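Local coordinates for glycoside hydrolase family 31 (Trueperella pyogenes, PDB 5I0F), which degrades cycloalternan, probably by hydrolysing its alpha-glucosidic linkages through a covalent glycosyl-enzyme intermediate on a family 31 TIM barrel, at residues V326-A331 against R383-Q388; T689-L694 against G711-R716; P128-A133 against W153-A158; S42-F47 against N91-S96. All blocks are in the same frame, centred on the assembly; numbering follows the deposited sequence.

Interaction 1: residues V326-A331 against R383-Q388; sequences VVVIEA and RVILWQ. With BGC (beta-D-glucopyranose), chain C; GLC (alpha-D-glucopyranose), chain B.
Strands 326-329 and 383-388 run parallel, their directions 24° apart, in a register that sets Val326 beside Arg383, Val327 beside Val384, Val328 beside Ile385 and Ile329 beside Leu386. Val327 N binds Arg383 O, Ile385 N binds Val327 O, Ile329 N binds Ile385 O, and Trp387 N reaches Ile329 O at a slightly longer 3.1 Å. Branched aliphatic residues suit both faces. On the one that holds Val326, Val328 and Ile385, Val326 CG1 presses on Ile385 CG1 at 3.5 Å. On the other, Val327 and Val384 lie alongside each other, and Ile329 CD1 meets Val384 CG1 at 4.0 Å; helix 370-379 covers this layer through Leu377 and Met373. Beyond the last backbone bond the chemistry turns polar. Glu330 passes at a slant across Trp387, with OE2 3.4 Å from Trp387 CD1 and the carboxylate plane turned 65° from the ring. Both oxygens are engaged: Glu330 OE1 accepts a hydrogen bond from O4 of the beta-glucose at 2.6 Å and another from Asn302, while OE2 forms a salt bridge with Lys465. In Trp387, CG stands anti to the backbone N (chi1 -174°), which throws the indole forward among the sugars: C5 of the alpha-glucose sits over one face, offset toward the rim, 3.9 Å from Trp387 CH2, and NE1 is held by Asp467. Neighbouring parallel strands whose C-terminal ends carry sugar-binding residues are the hallmark of a TIM-barrel glycosidase active site.

Interaction 2: residues T689-L694 against G711-R716; sequences TWTTYL and GHLVTR
Tyr693 and Leu713 face each other as a non-hydrogen-bonded pair in a two-stranded antiparallel sheet of the family 31 C-terminal domain, a sheet that ends in a G1 beta bulge. Tyr693 can be followed outward along the opposite strand. Its CB packs against Leu713 CD2 at 3.8 Å, and the same methyl lies at the edge of the ring. Further out, CD1 passes His712 O, CE1 comes 3.8 Å from His712 N, and OH ends near Gly711 CA, where Asp661 takes up the hydroxyl. Because CG is anti to the backbone N (chi1 179°), the ring extends alongside the bulge, and an aromatic residue is long enough to span it. In the bulge Gly711 and His712 both face Leu694, whose O accepts Gly711 N at 2.8 Å and, weakly, His712 N; the positive phi of Gly711 (85°) is easily adopted by a residue lacking a side chain. On the other face the side chains of Leu694 and Val714 cross at about a right angle, with Leu694 CD1 3.7 Å from Val714 CG1, and Tyr726 of strand 725-728 packs against both, a place fit for aliphatic groups. Thr692 and Val714 exchange two backbone bonds. Thr689 CB lies beside Thr715 CG2. Threonines, branched yet polar, suit the solvent-accessible positions 691 and 715: Thr691 OG1 shares a hydrogen bond of 2.8 Å with Thr715 OG1, in which either hydroxyl may donate.

Interaction 3: residues P128-A133 against W153-A158; sequences PSHWSA and WLVSSA. With CA (calcium ion), chain F.
Leu154 packs over one face of the Trp131 indole: Leu154 CB stands 3.8 Å from the centroid of the six-membered ring, 14° off its normal, while CD1 of the same leucine lies over the centre of the ring system. A slender branched residue can cover both indole rings in this way. Leu154 CD1 also reaches back to Ser129 CB at 3.5 Å, and Lys164 adds a cation-pi contact to the tryptophan. The opposite face of the strand pair repeats the theme with a smaller ring. His130 has CG placed between its backbone N and carbonyl carbon (chi1 69°), which folds the imidazole over the neighbouring strand; Val155 CG2 then sits above the ring, 3.9 Å from its centroid, in a second CH-pi contact. Trp153 is turned differently, presenting its edge to Ser132 O, with CD1 3.6 Å from that oxygen. Between these side chains the backbone is gripped twice by paired bonds, His130 with Val155 and Ser132 with Trp153; Ser132 N to Trp153 O and Trp153 N to Ser132 O are both 2.8 Å. At one end a water bridges Pro128 O and Ser157 N. At the other, Ala133 O binds a calcium ion at 2.5 Å; five waters are its other ligands here, and one of them accepts a weak hydrogen bond from Trp153 NE1. This is an antiparallel edge pairing, with strand 130-132 outermost in a six-stranded sheet and a largely hydrated calcium site just past its end.

Interaction 4: residues S42-F47 against N91-S96; sequences SRMRCF and NGWQTS
In the curled antiparallel sheet of the N-terminal domain, Met44 of strand 41-49 meets Trp93 of strand 91-97 across the concave interior. The two strands both pair with strand 54-62 and not with each other; their axes stay 8.0 Å apart at closest, 40° from parallel, and no hydrogen bond joins them. Side chains make nearly all of the contact. Met44 arches over one face of the indole: CB lies 3.6 Å from Trp93 CD2, and CG stands almost directly above the five-membered ring, 3.6 Å from its centroid and 5° off the normal, in a close CH-pi contact. The thioether follows at a distance, with SD 5.1 Å from that centroid, a Met-aromatic contact above the face. Bends at chi2 and chi3 turn the chain back toward the tryptophan, bringing CE within 4.1 Å of Trp93 CB. A flexible, unbranched methionine is well suited to mould itself over a flat ring. The far end of the indole reaches the backbone of Ser42 and Arg43, where Trp93 CH2 is 3.9 Å from Arg43 N. A lighter contact continues the same layer, Cys46 CB lying 4.3 Å from Thr95 CG2; small residues fit here beside Phe57 and Phe109. Arg43 and Arg45 point away from this interior, and Arg45 forms a salt bridge with Glu110. Met59, Ala35 and Ala111 add further packing round Met44, so the contact forms part of the apolar interior of a strongly curved beta domain, in which the side chains of two strands flanking a common neighbour meet on the inside of the curve.

In the fold
Interaction 1 is the most deeply buried of the four, and it alone touches sugar; its parallel strands belong to the central barrel and join an aliphatic interface to a charged pocket. Interactions 2 and 3 are partly buried antiparallel pairings in other sheets, their centres 55 Å apart: the first adds a bulge and a hydroxyl pair to its backbone bonds, the second aromatic faces and a nearby calcium. Interaction 4 differs in kind, since no backbone bond crosses it and one methionine-tryptophan contact carries most of the packing. Interactions 3 and 4 lie on the same side of the chain's centre, with nearest atoms about 13 Å apart, yet hold separate sheets. None of the four touches another.

Interaction 1: residues V326-A331 against R383-Q388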
# COMPACT_ATOMS: atom_id res chain seq x y z
N VAL A 326 17.87 -12.45 -7.39
CA VAL A 326 16.70 -11.97 -8.13
C VAL A 326 17.07 -10.63 -8.78
O VAL A 326 17.68 -9.77 -8.13
CB VAL A 326 15.46 -11.73 -7.22
CG1 VAL A 326 14.27 -11.22 -8.03
CG2 VAL A 326 15.04 -13.00 -6.49
N VAL A 327 16.67 -10.47 -10.03
CA VAL A 327 16.70 -9.16 -10.68
C VAL A 327 15.28 -8.79 -11.08
O VAL A 327 14.56 -9.60 -11.68
CB VAL A 327 17.69 -9.11 -11.87
CG1 VAL A 327 17.35 -10.09 -12.98
CG2 VAL A 327 17.80 -7.66 -12.40
N VAL A 328 14.86 -7.59 -10.67
CA VAL A 328 13.59 -7.00 -11.10
C VAL A 328 13.89 -6.06 -12.27
O VAL A 328 14.82 -5.25 -12.19
CB VAL A 328 12.92 -6.21 -9.94
CG1 VAL A 328 11.57 -5.65 -10.38
CG2 VAL A 328 12.77 -7.12 -8.72
N ILE A 329 13.11 -6.17 -13.36
CA ILE A 329 13.19 -5.27 -14.49
C ILE A 329 11.85 -4.58 -14.59
O ILE A 329 10.81 -5.25 -14.72
CB ILE A 329 13.52 -6.01 -15.82
CG1 ILE A 329 14.69 -6.99 -15.61
CG2 ILE A 329 13.83 -5.00 -16.91
CD1 ILE A 329 14.97 -7.91 -16.79
N GLU A 330 11.87 -3.25 -14.47
CA GLU A 330 10.67 -2.43 -14.53
C GLU A 330 10.41 -1.87 -15.90
O GLU A 330 9.31 -2.01 -16.43
CB GLU A 330 10.75 -1.28 -13.50
CG GLU A 330 10.81 -1.79 -12.09
CD GLU A 330 10.43 -0.74 -11.06
OE1 GLU A 330 10.74 0.47 -11.28
OE2 GLU A 330 9.85 -1.16 -10.02
N ALA A 331 11.44 -1.26 -16.48
CA ALA A 331 11.37 -0.66 -17.81
C ALA A 331 11.82 -1.68 -18.86
O ALA A 331 12.88 -1.55 -19.44
CB ALA A 331 12.23 0.60 -17.87
N ARG A 383 16.97 -15.33 -10.68
CA ARG A 383 15.59 -15.33 -11.18
C ARG A 383 15.19 -13.94 -11.68
O ARG A 383 15.78 -12.94 -11.27
CB ARG A 383 14.62 -15.85 -10.12
CG ARG A 383 14.54 -17.37 -10.07
CD ARG A 383 15.74 -18.01 -9.41
NE ARG A 383 15.56 -19.47 -9.32
CZ ARG A 383 16.38 -20.31 -8.68
NH1 ARG A 383 17.46 -19.86 -8.05
NH2 ARG A 383 16.11 -21.61 -8.67
N VAL A 384 14.19 -13.88 -12.56
CA VAL A 384 13.83 -12.64 -13.26
C VAL A 384 12.37 -12.28 -12.98
O VAL A 384 11.47 -13.09 -13.19
CB VAL A 384 14.09 -12.76 -14.79
CG1 VAL A 384 13.69 -11.48 -15.53
CG2 VAL A 384 15.55 -13.10 -15.07
N ILE A 385 12.15 -11.06 -12.48
CA ILE A 385 10.81 -10.56 -12.15
C ILE A 385 10.48 -9.34 -13.05
O ILE A 385 11.31 -8.45 -13.16
CB ILE A 385 10.75 -10.10 -10.67
CG1 ILE A 385 11.18 -11.22 -9.72
CG2 ILE A 385 9.39 -9.52 -10.30
CD1 ILE A 385 10.23 -12.36 -9.57
N LEU A 386 9.29 -9.30 -13.66
CA LEU A 386 8.88 -8.17 -14.49
C LEU A 386 7.77 -7.36 -13.84
O LEU A 386 6.83 -7.92 -13.25
CB LEU A 386 8.38 -8.65 -15.86
CG LEU A 386 9.35 -9.47 -16.70
CD1 LEU A 386 8.74 -9.75 -18.08
CD2 LEU A 386 10.70 -8.78 -16.85
N TRP A 387 7.85 -6.05 -14.03
CA TRP A 387 6.90 -5.08 -13.48
C TRP A 387 5.58 -5.07 -14.24
O TRP A 387 5.55 -5.25 -15.46
CB TRP A 387 7.53 -3.70 -13.56
CG TRP A 387 6.82 -2.53 -12.95
CD1 TRP A 387 7.02 -2.02 -11.71
CD2 TRP A 387 5.87 -1.66 -13.58
NE1 TRP A 387 6.26 -0.90 -11.52
CE2 TRP A 387 5.54 -0.66 -12.64
CE3 TRP A 387 5.28 -1.63 -14.84
CZ2 TRP A 387 4.61 0.36 -12.92
CZ3 TRP A 387 4.38 -0.62 -15.12
CH2 TRP A 387 4.05 0.37 -14.16
N GLN A 388 4.51 -4.86 -13.49
CA GLN A 388 3.14 -4.76 -13.98
C GLN A 388 2.39 -3.67 -13.24
O GLN A 388 2.80 -3.26 -12.13
CB GLN A 388 2.41 -6.08 -13.76
CG GLN A 388 2.93 -7.21 -14.65
CD GLN A 388 2.49 -7.06 -16.08
OE1 GLN A 388 1.45 -7.55 -16.47
NE2 GLN A 388 3.30 -6.41 -16.89
C2 BGC C . 6.74 1.66 -7.49
C3 BGC C . 8.23 1.96 -7.76
C4 BGC C . 8.51 1.81 -9.25
C5 BGC C . 7.57 2.68 -10.08
C6 BGC C . 7.75 2.35 -11.56
C1 BGC C . 5.76 1.64 -8.69
O2 BGC C . 6.20 1.95 -6.18
O3 BGC C . 9.05 1.09 -6.98
O4 BGC C . 9.88 2.15 -9.53
O5 BGC C . 6.17 2.55 -9.73
O6 BGC C . 7.06 3.29 -12.38
C1 GLC B . 7.89 3.89 -13.38
C2 GLC B . 7.15 5.05 -14.07
C3 GLC B . 6.07 4.54 -15.01
C4 GLC B . 6.64 3.48 -15.95
C5 GLC B . 7.28 2.36 -15.14
C6 GLC B . 7.88 1.26 -16.02
O2 GLC B . 6.56 5.91 -13.09
O3 GLC B . 5.51 5.63 -15.75
O4 GLC B . 5.59 2.97 -16.79
O5 GLC B . 8.33 2.91 -14.33
O6 GLC B . 8.95 1.77 -16.79

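Interaction 2: residues T689-L694 against G711-R716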
# COMPACT_ATOMS: atom_id res chain seq x y z
N THR A 689 28.22 4.03 19.45
CA THR A 689 27.68 2.94 20.27
C THR A 689 26.17 2.89 20.11
O THR A 689 25.56 3.84 19.64
CB THR A 689 28.06 3.05 21.77
OG1 THR A 689 27.29 4.08 22.39
CG2 THR A 689 29.55 3.34 21.97
N TRP A 690 25.57 1.77 20.51
CA TRP A 690 24.13 1.57 20.39
C TRP A 690 23.67 0.66 21.52
O TRP A 690 24.34 -0.32 21.83
CB TRP A 690 23.79 0.93 19.03
CG TRP A 690 22.37 1.18 18.51
CD1 TRP A 690 21.38 0.25 18.34
CD2 TRP A 690 21.82 2.42 18.10
NE1 TRP A 690 20.26 0.84 17.83
CE2 TRP A 690 20.49 2.18 17.68
CE3 TRP A 690 22.32 3.73 18.02
CZ2 TRP A 690 19.66 3.19 17.19
CZ3 TRP A 690 21.49 4.75 17.54
CH2 TRP A 690 20.17 4.47 17.13
N THR A 691 22.52 0.99 22.10
CA THR A 691 21.99 0.28 23.23
C THR A 691 20.77 -0.56 22.85
O THR A 691 19.88 -0.09 22.17
CB THR A 691 21.68 1.28 24.36
OG1 THR A 691 22.93 1.84 24.81
CG2 THR A 691 21.00 0.60 25.51
N THR A 692 20.75 -1.80 23.34
CA THR A 692 19.68 -2.75 23.08
C THR A 692 19.11 -3.26 24.42
O THR A 692 19.87 -3.57 25.33
CB THR A 692 20.27 -3.92 22.25
OG1 THR A 692 20.76 -3.38 21.02
CG2 THR A 692 19.26 -4.99 21.95
N TYR A 693 17.78 -3.33 24.53
CA TYR A 693 17.16 -4.03 25.66
C TYR A 693 17.12 -5.52 25.38
O TYR A 693 16.55 -5.95 24.36
CB TYR A 693 15.75 -3.50 26.02
CG TYR A 693 15.16 -4.30 27.18
CD1 TYR A 693 15.67 -4.16 28.48
CD2 TYR A 693 14.15 -5.24 26.97
CE1 TYR A 693 15.17 -4.92 29.53
CE2 TYR A 693 13.64 -5.99 28.01
CZ TYR A 693 14.15 -5.83 29.29
OH TYR A 693 13.66 -6.59 30.31
N LEU A 694 17.71 -6.32 26.28
CA LEU A 694 17.64 -7.77 26.20
C LEU A 694 16.60 -8.27 27.18
O LEU A 694 16.66 -7.93 28.37
CB LEU A 694 18.98 -8.43 26.55
CG LEU A 694 20.17 -8.07 25.68
CD1 LEU A 694 21.42 -8.73 26.26
CD2 LEU A 694 19.93 -8.50 24.24
N GLY A 711 17.39 -9.31 30.68
CA GLY A 711 16.66 -8.47 31.62
C GLY A 711 17.34 -7.13 31.87
O GLY A 711 17.06 -6.50 32.88
N HIS A 712 18.20 -6.71 30.95
CA HIS A 712 19.04 -5.52 31.11
C HIS A 712 19.30 -4.85 29.77
O HIS A 712 19.21 -5.50 28.73
CB HIS A 712 20.41 -5.90 31.70
CG HIS A 712 20.35 -6.46 33.08
ND1 HIS A 712 20.60 -7.79 33.36
CD2 HIS A 712 20.05 -5.88 34.27
CE1 HIS A 712 20.46 -8.00 34.66
NE2 HIS A 712 20.13 -6.86 35.23
N LEU A 713 19.63 -3.57 29.81
CA LEU A 713 20.15 -2.85 28.65
C LEU A 713 21.61 -3.23 28.46
O LEU A 713 22.33 -3.42 29.44
CB LEU A 713 20.05 -1.34 28.87
CG LEU A 713 18.63 -0.78 28.97
CD1 LEU A 713 18.64 0.65 29.53
CD2 LEU A 713 17.93 -0.82 27.62
N VAL A 714 22.05 -3.36 27.21
CA VAL A 714 23.47 -3.56 26.88
C VAL A 714 23.89 -2.56 25.81
O VAL A 714 23.08 -2.18 24.97
CB VAL A 714 23.79 -5.00 26.42
CG1 VAL A 714 23.49 -5.97 27.56
CG2 VAL A 714 23.00 -5.39 25.18
N THR A 715 25.16 -2.16 25.85
CA THR A 715 25.73 -1.22 24.88
C THR A 715 26.83 -1.90 24.05
O THR A 715 27.58 -2.71 24.55
CB THR A 715 26.21 0.05 25.58
OG1 THR A 715 25.08 0.68 26.21
CG2 THR A 715 26.82 1.05 24.60
N ARG A 716 26.87 -1.57 22.76
CA ARG A 716 27.70 -2.24 21.75
C ARG A 716 28.37 -1.14 20.94
O ARG A 716 27.67 -0.23 20.46
CB ARG A 716 26.77 -3.06 20.83
CG ARG A 716 27.40 -3.85 19.67
CD ARG A 716 28.29 -4.89 20.25
NE ARG A 716 28.80 -5.93 19.37
CZ ARG A 716 29.90 -5.86 18.63
NH1 ARG A 716 30.56 -4.72 18.44
NH2 ARG A 716 30.30 -6.95 18.02

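Interaction 3: residues P128-A133 against W153-A158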
# COMPACT_ATOMS: atom_id res chain seq x y z
N PRO A 128 -30.82 14.74 4.98
CA PRO A 128 -29.94 14.81 6.14
C PRO A 128 -30.05 13.59 7.04
O PRO A 128 -31.12 12.97 7.16
CB PRO A 128 -30.42 16.06 6.88
CG PRO A 128 -31.11 16.88 5.85
CD PRO A 128 -31.74 15.89 4.91
N SER A 129 -28.91 13.25 7.65
CA SER A 129 -28.78 12.14 8.54
C SER A 129 -28.65 12.61 9.99
O SER A 129 -28.31 13.77 10.25
CB SER A 129 -27.53 11.31 8.17
OG SER A 129 -27.70 10.64 6.93
N HIS A 130 -28.94 11.71 10.92
CA HIS A 130 -28.73 11.94 12.35
C HIS A 130 -28.29 10.63 13.00
O HIS A 130 -28.54 9.55 12.46
CB HIS A 130 -29.98 12.51 13.02
CG HIS A 130 -31.13 11.56 13.11
ND1 HIS A 130 -32.00 11.35 12.07
CD2 HIS A 130 -31.57 10.79 14.13
CE1 HIS A 130 -32.93 10.48 12.43
NE2 HIS A 130 -32.69 10.12 13.68
N TRP A 131 -27.64 10.75 14.14
CA TRP A 131 -27.17 9.58 14.89
C TRP A 131 -28.29 9.07 15.79
O TRP A 131 -28.88 9.83 16.54
CB TRP A 131 -25.92 9.90 15.71
CG TRP A 131 -24.70 10.14 14.89
CD1 TRP A 131 -24.13 11.35 14.59
CD2 TRP A 131 -23.88 9.15 14.25
NE1 TRP A 131 -23.03 11.18 13.81
CE2 TRP A 131 -22.84 9.84 13.58
CE3 TRP A 131 -23.91 7.75 14.18
CZ2 TRP A 131 -21.83 9.18 12.86
CZ3 TRP A 131 -22.91 7.09 13.45
CH2 TRP A 131 -21.88 7.81 12.80
N SER A 132 -28.59 7.78 15.68
CA SER A 132 -29.67 7.15 16.44
C SER A 132 -29.13 6.02 17.30
O SER A 132 -28.37 5.16 16.81
CB SER A 132 -30.74 6.61 15.50
OG SER A 132 -31.77 5.95 16.21
N ALA A 133 -29.55 6.02 18.56
CA ALA A 133 -29.28 4.93 19.51
C ALA A 133 -30.35 3.85 19.46
O ALA A 133 -30.29 2.90 20.26
CB ALA A 133 -29.16 5.49 20.92
N TRP A 153 -26.19 4.71 15.06
CA TRP A 153 -26.41 4.43 13.62
C TRP A 153 -26.74 5.73 12.92
O TRP A 153 -27.61 6.47 13.39
CB TRP A 153 -27.56 3.41 13.45
CG TRP A 153 -27.32 2.13 14.21
CD1 TRP A 153 -27.66 1.87 15.50
CD2 TRP A 153 -26.67 0.96 13.71
NE1 TRP A 153 -27.27 0.59 15.85
CE2 TRP A 153 -26.66 0.01 14.76
CE3 TRP A 153 -26.12 0.60 12.46
CZ2 TRP A 153 -26.10 -1.27 14.62
CZ3 TRP A 153 -25.55 -0.66 12.32
CH2 TRP A 153 -25.55 -1.59 13.40
N LEU A 154 -26.03 6.03 11.83
CA LEU A 154 -26.21 7.27 11.09
C LEU A 154 -27.30 7.04 10.05
O LEU A 154 -27.07 6.39 9.03
CB LEU A 154 -24.90 7.74 10.44
CG LEU A 154 -24.96 9.12 9.75
CD1 LEU A 154 -25.33 10.22 10.73
CD2 LEU A 154 -23.64 9.42 9.05
N VAL A 155 -28.48 7.60 10.31
CA VAL A 155 -29.69 7.27 9.55
C VAL A 155 -30.33 8.48 8.89
O VAL A 155 -30.36 9.57 9.47
CB VAL A 155 -30.76 6.56 10.40
CG1 VAL A 155 -30.25 5.21 10.89
CG2 VAL A 155 -31.25 7.43 11.55
N SER A 156 -30.88 8.27 7.70
CA SER A 156 -31.70 9.26 7.01
C SER A 156 -32.94 8.57 6.48
O SER A 156 -33.13 7.37 6.69
CB SER A 156 -30.92 9.88 5.84
OG SER A 156 -30.73 8.93 4.81
N SER A 157 -33.80 9.32 5.80
CA SER A 157 -34.94 8.72 5.11
C SER A 157 -34.51 7.75 4.01
O SER A 157 -35.28 6.87 3.64
CB SER A 157 -35.84 9.82 4.53
OG SER A 157 -35.13 10.60 3.60
N ALA A 158 -33.31 7.93 3.47
CA ALA A 158 -32.73 7.01 2.48
C ALA A 158 -32.29 5.67 3.07
O ALA A 158 -32.40 4.64 2.40
CB ALA A 158 -31.55 7.68 1.77
CA CA F . -28.98 1.20 21.43
O HOH W 1 -33.49 12.13 6.01
O HOH W 2 -28.17 1.45 18.96
O HOH W 3 -26.87 2.03 21.49
O HOH W 4 -27.80 -0.51 22.65
O HOH W 5 -31.24 0.42 21.92
O HOH W 6 -29.44 2.69 23.21

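Interaction 4: residues S42-F47 against N91-S96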
# COMPACT_ATOMS: atom_id res chain seq x y z
N SER A 42 -20.52 34.72 -14.44
CA SER A 42 -20.58 35.92 -13.61
C SER A 42 -21.32 35.67 -12.30
O SER A 42 -21.13 36.41 -11.35
CB SER A 42 -21.26 37.06 -14.37
OG SER A 42 -22.59 36.71 -14.68
N ARG A 43 -22.14 34.62 -12.25
CA ARG A 43 -23.00 34.36 -11.10
C ARG A 43 -23.36 32.87 -11.06
O ARG A 43 -23.51 32.24 -12.10
CB ARG A 43 -24.28 35.20 -11.23
CG ARG A 43 -25.23 35.16 -10.06
CD ARG A 43 -26.44 36.07 -10.29
NE ARG A 43 -27.35 35.52 -11.32
CZ ARG A 43 -28.07 36.22 -12.21
NH1 ARG A 43 -28.00 37.56 -12.29
NH2 ARG A 43 -28.85 35.58 -13.08
N MET A 44 -23.49 32.34 -9.86
CA MET A 44 -24.02 31.02 -9.62
C MET A 44 -24.87 31.05 -8.36
O MET A 44 -24.44 31.59 -7.32
CB MET A 44 -22.87 30.05 -9.40
CG MET A 44 -22.43 29.31 -10.64
SD MET A 44 -23.47 27.84 -10.82
CE MET A 44 -22.64 26.79 -9.63
N ARG A 45 -26.06 30.45 -8.43
CA ARG A 45 -26.94 30.35 -7.28
C ARG A 45 -27.38 28.93 -7.05
O ARG A 45 -27.53 28.15 -7.99
CB ARG A 45 -28.15 31.29 -7.44
CG ARG A 45 -27.71 32.74 -7.49
CD ARG A 45 -28.83 33.76 -7.59
NE ARG A 45 -29.76 33.47 -8.67
CZ ARG A 45 -30.48 34.37 -9.34
NH1 ARG A 45 -31.29 33.95 -10.30
NH2 ARG A 45 -30.38 35.69 -9.08
N CYS A 46 -27.53 28.57 -5.78
CA CYS A 46 -28.06 27.28 -5.38
C CYS A 46 -29.47 27.48 -4.84
O CYS A 46 -29.67 28.22 -3.86
CB CYS A 46 -27.18 26.66 -4.29
SG CYS A 46 -27.72 25.01 -3.79
N PHE A 47 -30.44 26.83 -5.46
CA PHE A 47 -31.84 26.86 -5.01
C PHE A 47 -32.13 25.60 -4.21
O PHE A 47 -31.99 24.50 -4.76
CB PHE A 47 -32.78 26.91 -6.21
CG PHE A 47 -32.74 28.19 -6.98
CD1 PHE A 47 -31.74 28.43 -7.91
CD2 PHE A 47 -33.71 29.18 -6.78
CE1 PHE A 47 -31.70 29.62 -8.62
CE2 PHE A 47 -33.67 30.37 -7.49
CZ PHE A 47 -32.67 30.59 -8.42
N ASN A 91 -13.80 26.22 -12.66
CA ASN A 91 -14.15 27.41 -11.91
C ASN A 91 -15.08 26.95 -10.81
O ASN A 91 -16.23 26.61 -11.08
CB ASN A 91 -14.82 28.41 -12.84
CG ASN A 91 -13.95 28.75 -14.04
OD1 ASN A 91 -14.27 28.39 -15.18
ND2 ASN A 91 -12.82 29.41 -13.79
N GLY A 92 -14.55 26.90 -9.60
CA GLY A 92 -15.31 26.49 -8.44
C GLY A 92 -16.17 27.61 -7.89
O GLY A 92 -15.75 28.77 -7.87
N TRP A 93 -17.36 27.24 -7.44
CA TRP A 93 -18.28 28.12 -6.72
C TRP A 93 -18.73 27.41 -5.46
O TRP A 93 -18.81 26.18 -5.44
CB TRP A 93 -19.50 28.39 -7.61
CG TRP A 93 -19.17 29.20 -8.81
CD1 TRP A 93 -18.70 28.74 -10.02
CD2 TRP A 93 -19.33 30.61 -8.95
NE1 TRP A 93 -18.55 29.78 -10.89
CE2 TRP A 93 -18.92 30.94 -10.27
CE3 TRP A 93 -19.77 31.63 -8.10
CZ2 TRP A 93 -18.95 32.25 -10.74
CZ3 TRP A 93 -19.79 32.94 -8.57
CH2 TRP A 93 -19.37 33.23 -9.87
N GLN A 94 -19.05 28.17 -4.41
CA GLN A 94 -19.33 27.61 -3.10
C GLN A 94 -20.32 28.45 -2.30
O GLN A 94 -20.34 29.68 -2.39
CB GLN A 94 -18.03 27.42 -2.32
CG GLN A 94 -18.17 26.66 -1.03
CD GLN A 94 -16.89 26.66 -0.21
OE1 GLN A 94 -16.00 25.84 -0.43
NE2 GLN A 94 -16.79 27.59 0.74
N THR A 95 -21.14 27.76 -1.52
CA THR A 95 -21.94 28.37 -0.47
C THR A 95 -21.97 27.38 0.68
O THR A 95 -21.44 26.29 0.56
CB THR A 95 -23.37 28.71 -0.97
OG1 THR A 95 -24.07 29.47 0.02
CG2 THR A 95 -24.19 27.45 -1.33
N SER A 96 -22.58 27.77 1.80
CA SER A 96 -22.81 26.84 2.91
C SER A 96 -24.10 27.13 3.67
O SER A 96 -24.70 28.20 3.54
CB SER A 96 -21.61 26.81 3.86
OG SER A 96 -21.35 28.10 4.36